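Local coordinates for malonyl CoA-acyl carrier protein transacylase (Burkholderia pseudomallei 1710b, PDB 3EZO), which probably transfers the malonyl group from malonyl-CoA to holo-acyl carrier protein, releasing CoA and supplying malonyl-ACP for fatty acid synthesis, at residues 90-95 against 273-278; 14-19 against 70-75. One frame throughout, in Å; residues are numbered along the deposited sequence.

Contact 1 (90-95 against 273-278); sequences QPSIVA and EGVTHV
Ile93 and Val275 meet through one methyl group each. CG2 of Ile93 lies 3.8 Å from CG2 of Val275, and the two side chains cross obliquely. The same Val275 methyl also comes near the serine next door: CG2 of Val275 is 4.0 Å from OG of Ser92. It therefore serves both residues of the 90-95 segment that approach this valine. A looser touch extends the patch, with CD1 of Ile93 4.3 Å from CG of Glu273, on the aliphatic part of the glutamate. No hydrogen bond joins the two segments, and the contact is small, burying 115 Å² in all.

Torsions explain which branches are used. Ile93 has CG1 anti to its backbone N (chi1 -171°), which sets CG2 between N and the carbonyl carbon, on the side of Val275. In Val275 it is CG1 that lies anti to N (chi1 178°), and CG2 is left to face Ser92 and Ile93. The hydroxyl of Ser92 touches the valine only by van der Waals contact. Its polar partner is the carbonyl O of Phe11.

Gly274 sets the path of the second segment. It ends helix 263-272 in a Schellman motif with positive phi (85°), and the chain turns there into Val275. Lys10 NZ bonds to the carbonyl O of Glu273 at this helix end.

The two segments are not sheet neighbours. Strand 11-15 runs between strands 93-96 and 277-281, and Ala12 on it touches both Ile93 and Val275. Ile270 of helix 263-272 also packs on both side chains, and His269 adds to the cover of Ile93. The contact thus lies at the N-terminal ends of parallel strands, where this helix packs beside the sheet.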
# COMPACT_ATOMS: atom_id res chain seq x y z
N GLN A 90 20.57 3.46 4.22
CA GLN A 90 19.56 3.57 3.19
C GLN A 90 19.37 2.19 2.56
O GLN A 90 20.34 1.49 2.32
CB GLN A 90 20.04 4.58 2.16
CG GLN A 90 18.98 5.11 1.23
CD GLN A 90 19.52 6.16 0.29
OE1 GLN A 90 20.33 5.85 -0.59
NE2 GLN A 90 19.04 7.41 0.43
N PRO A 91 18.12 1.74 2.38
CA PRO A 91 17.93 0.52 1.63
C PRO A 91 18.39 0.67 0.19
O PRO A 91 18.55 1.79 -0.30
CB PRO A 91 16.43 0.28 1.71
CG PRO A 91 15.86 1.64 1.92
CD PRO A 91 16.84 2.35 2.77
N SER A 92 18.65 -0.44 -0.48
CA SER A 92 19.10 -0.36 -1.87
C SER A 92 17.94 -0.33 -2.86
O SER A 92 18.12 0.03 -4.02
CB SER A 92 20.05 -1.51 -2.19
OG SER A 92 19.55 -2.74 -1.73
N ILE A 93 16.76 -0.74 -2.41
CA ILE A 93 15.57 -0.77 -3.22
C ILE A 93 14.35 -0.73 -2.31
O ILE A 93 14.38 -1.27 -1.22
CB ILE A 93 15.55 -2.00 -4.19
CG1 ILE A 93 14.40 -1.89 -5.21
CG2 ILE A 93 15.49 -3.29 -3.43
CD1 ILE A 93 14.59 -2.83 -6.48
N VAL A 94 13.31 -0.03 -2.75
CA VAL A 94 12.09 0.08 -1.99
C VAL A 94 10.87 -0.21 -2.87
O VAL A 94 10.97 -0.19 -4.09
CB VAL A 94 11.95 1.46 -1.38
CG1 VAL A 94 13.09 1.69 -0.30
CG2 VAL A 94 11.99 2.54 -2.47
N ALA A 95 9.75 -0.50 -2.20
CA ALA A 95 8.45 -0.64 -2.82
C ALA A 95 7.43 -0.48 -1.70
O ALA A 95 7.76 -0.56 -0.50
CB ALA A 95 8.31 -2.05 -3.48
N GLU A 273 17.25 -8.90 -7.67
CA GLU A 273 18.35 -7.95 -7.59
C GLU A 273 19.41 -8.39 -6.58
O GLU A 273 20.37 -7.66 -6.32
CB GLU A 273 17.85 -6.54 -7.21
CG GLU A 273 16.97 -5.88 -8.28
CD GLU A 273 17.73 -5.60 -9.55
OE1 GLU A 273 18.89 -5.15 -9.43
OE2 GLU A 273 17.17 -5.81 -10.66
N GLY A 274 19.26 -9.56 -5.99
CA GLY A 274 20.26 -10.06 -5.03
C GLY A 274 20.04 -9.53 -3.61
O GLY A 274 20.93 -9.65 -2.77
N VAL A 275 18.88 -8.92 -3.36
CA VAL A 275 18.45 -8.60 -2.01
C VAL A 275 17.89 -9.84 -1.33
O VAL A 275 16.99 -10.51 -1.85
CB VAL A 275 17.34 -7.51 -2.01
CG1 VAL A 275 16.85 -7.22 -0.56
CG2 VAL A 275 17.81 -6.26 -2.70
N THR A 276 18.42 -10.17 -0.17
CA THR A 276 17.96 -11.29 0.63
C THR A 276 17.27 -10.81 1.91
O THR A 276 16.52 -11.56 2.52
CB THR A 276 19.15 -12.18 1.02
OG1 THR A 276 20.14 -11.37 1.66
CG2 THR A 276 19.78 -12.80 -0.27
N HIS A 277 17.48 -9.55 2.29
CA HIS A 277 16.81 -8.97 3.46
C HIS A 277 15.73 -7.95 3.10
O HIS A 277 16.01 -6.91 2.50
CB HIS A 277 17.85 -8.32 4.39
CG HIS A 277 18.92 -9.27 4.84
ND1 HIS A 277 20.21 -8.87 5.14
CD2 HIS A 277 18.91 -10.61 5.00
CE1 HIS A 277 20.92 -9.91 5.50
NE2 HIS A 277 20.16 -10.98 5.43
N VAL A 278 14.51 -8.25 3.51
CA VAL A 278 13.37 -7.40 3.22
C VAL A 278 12.69 -6.99 4.53
O VAL A 278 12.13 -7.82 5.28
CB VAL A 278 12.42 -8.10 2.25
CG1 VAL A 278 11.23 -7.24 1.97
CG2 VAL A 278 13.22 -8.51 0.92

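Contact 2 (14-19 against 70-75)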
# COMPACT_ATOMS: atom_id res chain seq x y z
N VAL A 14 10.03 -2.36 2.40
CA VAL A 14 8.68 -2.34 1.84
C VAL A 14 7.73 -1.62 2.80
O VAL A 14 7.79 -1.83 4.02
CB VAL A 14 8.20 -3.79 1.47
CG1 VAL A 14 9.15 -4.39 0.42
CG2 VAL A 14 8.09 -4.74 2.70
N PHE A 15 6.86 -0.77 2.26
CA PHE A 15 6.00 0.12 3.04
C PHE A 15 4.50 -0.28 2.90
O PHE A 15 4.00 -0.47 1.78
CB PHE A 15 6.19 1.57 2.63
CG PHE A 15 7.59 2.09 2.85
CD1 PHE A 15 7.93 2.72 4.04
CD2 PHE A 15 8.55 1.94 1.89
CE1 PHE A 15 9.23 3.17 4.26
CE2 PHE A 15 9.86 2.41 2.09
CZ PHE A 15 10.18 3.05 3.26
N PRO A 16 3.79 -0.42 4.03
CA PRO A 16 2.38 -0.85 4.05
C PRO A 16 1.38 0.23 3.60
O PRO A 16 1.69 1.40 3.55
CB PRO A 16 2.16 -1.26 5.51
CG PRO A 16 3.11 -0.36 6.28
CD PRO A 16 4.32 -0.19 5.39
N GLY A 17 0.18 -0.18 3.22
CA GLY A 17 -0.87 0.76 2.89
C GLY A 17 -2.05 0.59 3.80
O GLY A 17 -1.90 0.15 4.96
N GLN A 18 -3.24 0.92 3.27
CA GLN A 18 -4.47 0.88 4.02
C GLN A 18 -4.71 -0.50 4.56
O GLN A 18 -4.49 -1.49 3.88
CB GLN A 18 -5.68 1.19 3.14
CG GLN A 18 -5.93 2.60 2.88
CD GLN A 18 -7.16 2.81 1.95
OE1 GLN A 18 -7.04 3.43 0.89
NE2 GLN A 18 -8.31 2.31 2.36
N GLY A 19 -5.29 -0.57 5.75
CA GLY A 19 -5.60 -1.85 6.35
C GLY A 19 -4.58 -2.23 7.39
O GLY A 19 -4.79 -3.22 8.08
N PRO A 70 -3.46 9.20 4.46
CA PRO A 70 -2.41 10.04 5.09
C PRO A 70 -1.88 9.51 6.45
O PRO A 70 -0.72 9.70 6.75
CB PRO A 70 -3.05 11.42 5.21
CG PRO A 70 -4.54 11.27 4.75
CD PRO A 70 -4.74 9.92 4.21
N VAL A 71 -2.72 8.84 7.23
CA VAL A 71 -2.26 8.20 8.45
C VAL A 71 -1.19 7.13 8.19
O VAL A 71 -0.20 7.04 8.92
CB VAL A 71 -3.43 7.62 9.29
CG1 VAL A 71 -2.90 6.60 10.29
CG2 VAL A 71 -4.23 8.77 9.99
N MET A 72 -1.40 6.31 7.15
CA MET A 72 -0.48 5.22 6.89
C MET A 72 0.83 5.69 6.25
O MET A 72 1.88 5.08 6.46
CB MET A 72 -1.11 4.09 6.07
CG MET A 72 -1.99 3.16 6.84
SD MET A 72 -1.22 2.45 8.29
CE MET A 72 0.21 1.53 7.61
N LEU A 73 0.75 6.77 5.47
CA LEU A 73 1.91 7.44 4.92
C LEU A 73 2.74 8.01 6.08
O LEU A 73 3.94 7.80 6.17
CB LEU A 73 1.47 8.56 3.98
CG LEU A 73 2.54 9.46 3.41
CD1 LEU A 73 3.08 8.93 2.09
CD2 LEU A 73 1.99 10.86 3.21
N THR A 74 2.07 8.73 6.98
CA THR A 74 2.73 9.36 8.14
C THR A 74 3.39 8.32 9.05
O THR A 74 4.55 8.45 9.41
CB THR A 74 1.73 10.16 8.94
OG1 THR A 74 1.19 11.17 8.10
CG2 THR A 74 2.39 10.79 10.19
N ALA A 75 2.64 7.28 9.40
CA ALA A 75 3.10 6.30 10.39
C ALA A 75 4.29 5.52 9.88
O ALA A 75 5.29 5.34 10.60
CB ALA A 75 1.94 5.34 10.80
O HOH W 1 2.93 3.78 4.22
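The loop after strand 11-15 carries the Gly-Gln-Gly-Ser-Gln sequence that marks the FabD family, and here it rests on helix 65-85. Met72 makes the contact from the helix side. Its CE methyl sits 3.7 Å from CG of Pro16, and the two side chains cross at about a right angle. Its CG lies 3.6 Å from the carbonyl O of Gly17, and CE is a second close neighbour of that same oxygen. The methionine reaches both because its chain is bent at chi2 (-53°) and chi3 (-61°), folding the methyl back along the loop. Gly17 and Met72 have the closest alpha carbons of the two segments, 6.0 Å apart.

No direct hydrogen bond spans the contact. One water does the work instead. It donates to O of Pro16 at 2.8 Å and to O of Met72 at the same distance. Within the helix, O of Pro70 accepts from Thr74 twice. OG1 of Thr74 bonds to it at 2.8 Å, and the backbone N of Thr74 comes from the opposite face of the carbonyl plane.

CB of Gln18 points away from the 70-75 segment, yet its OE1 accepts a hydrogen bond from NE2 of Gln69, just before that segment. Gly17 lies near Ser98, the predicted active-site serine, and Gln18 lies near His207, the predicted active-site histidine. In related FabD enzymes the backbone N of the corresponding glutamine contributes to the oxyanion hole, and the position of this loop is consistent with that role.

The chemistry is mixed. The methionine methyl touches CB and CG of Pro16, while CG and CE lie beside the carbonyl O of Gly17. The carbonyls of Pro16 and Met72 are both acceptors and cannot bond to each other, so the water bridges the loop and helix backbones.

From the N terminus, strand 11-15 runs into the 14-19 segment, and three short or medium helices follow before helix 65-85. Contact 2 closes this first loop. The chain then leaves helix 65-85 for strand 93-96, where contact 1 opens. Contact 1 closes a much longer loop, which includes the four-stranded antiparallel sheet, at the start of strand 277-281. The loops are in series and neither nest nor cross. They meet in the parallel sheet: O of Ala95 probably accepts a hydrogen bond from N of Phe15 (2.9 Å), and Val278 packs on Val14. Strand 11-15 thus joins both contacts.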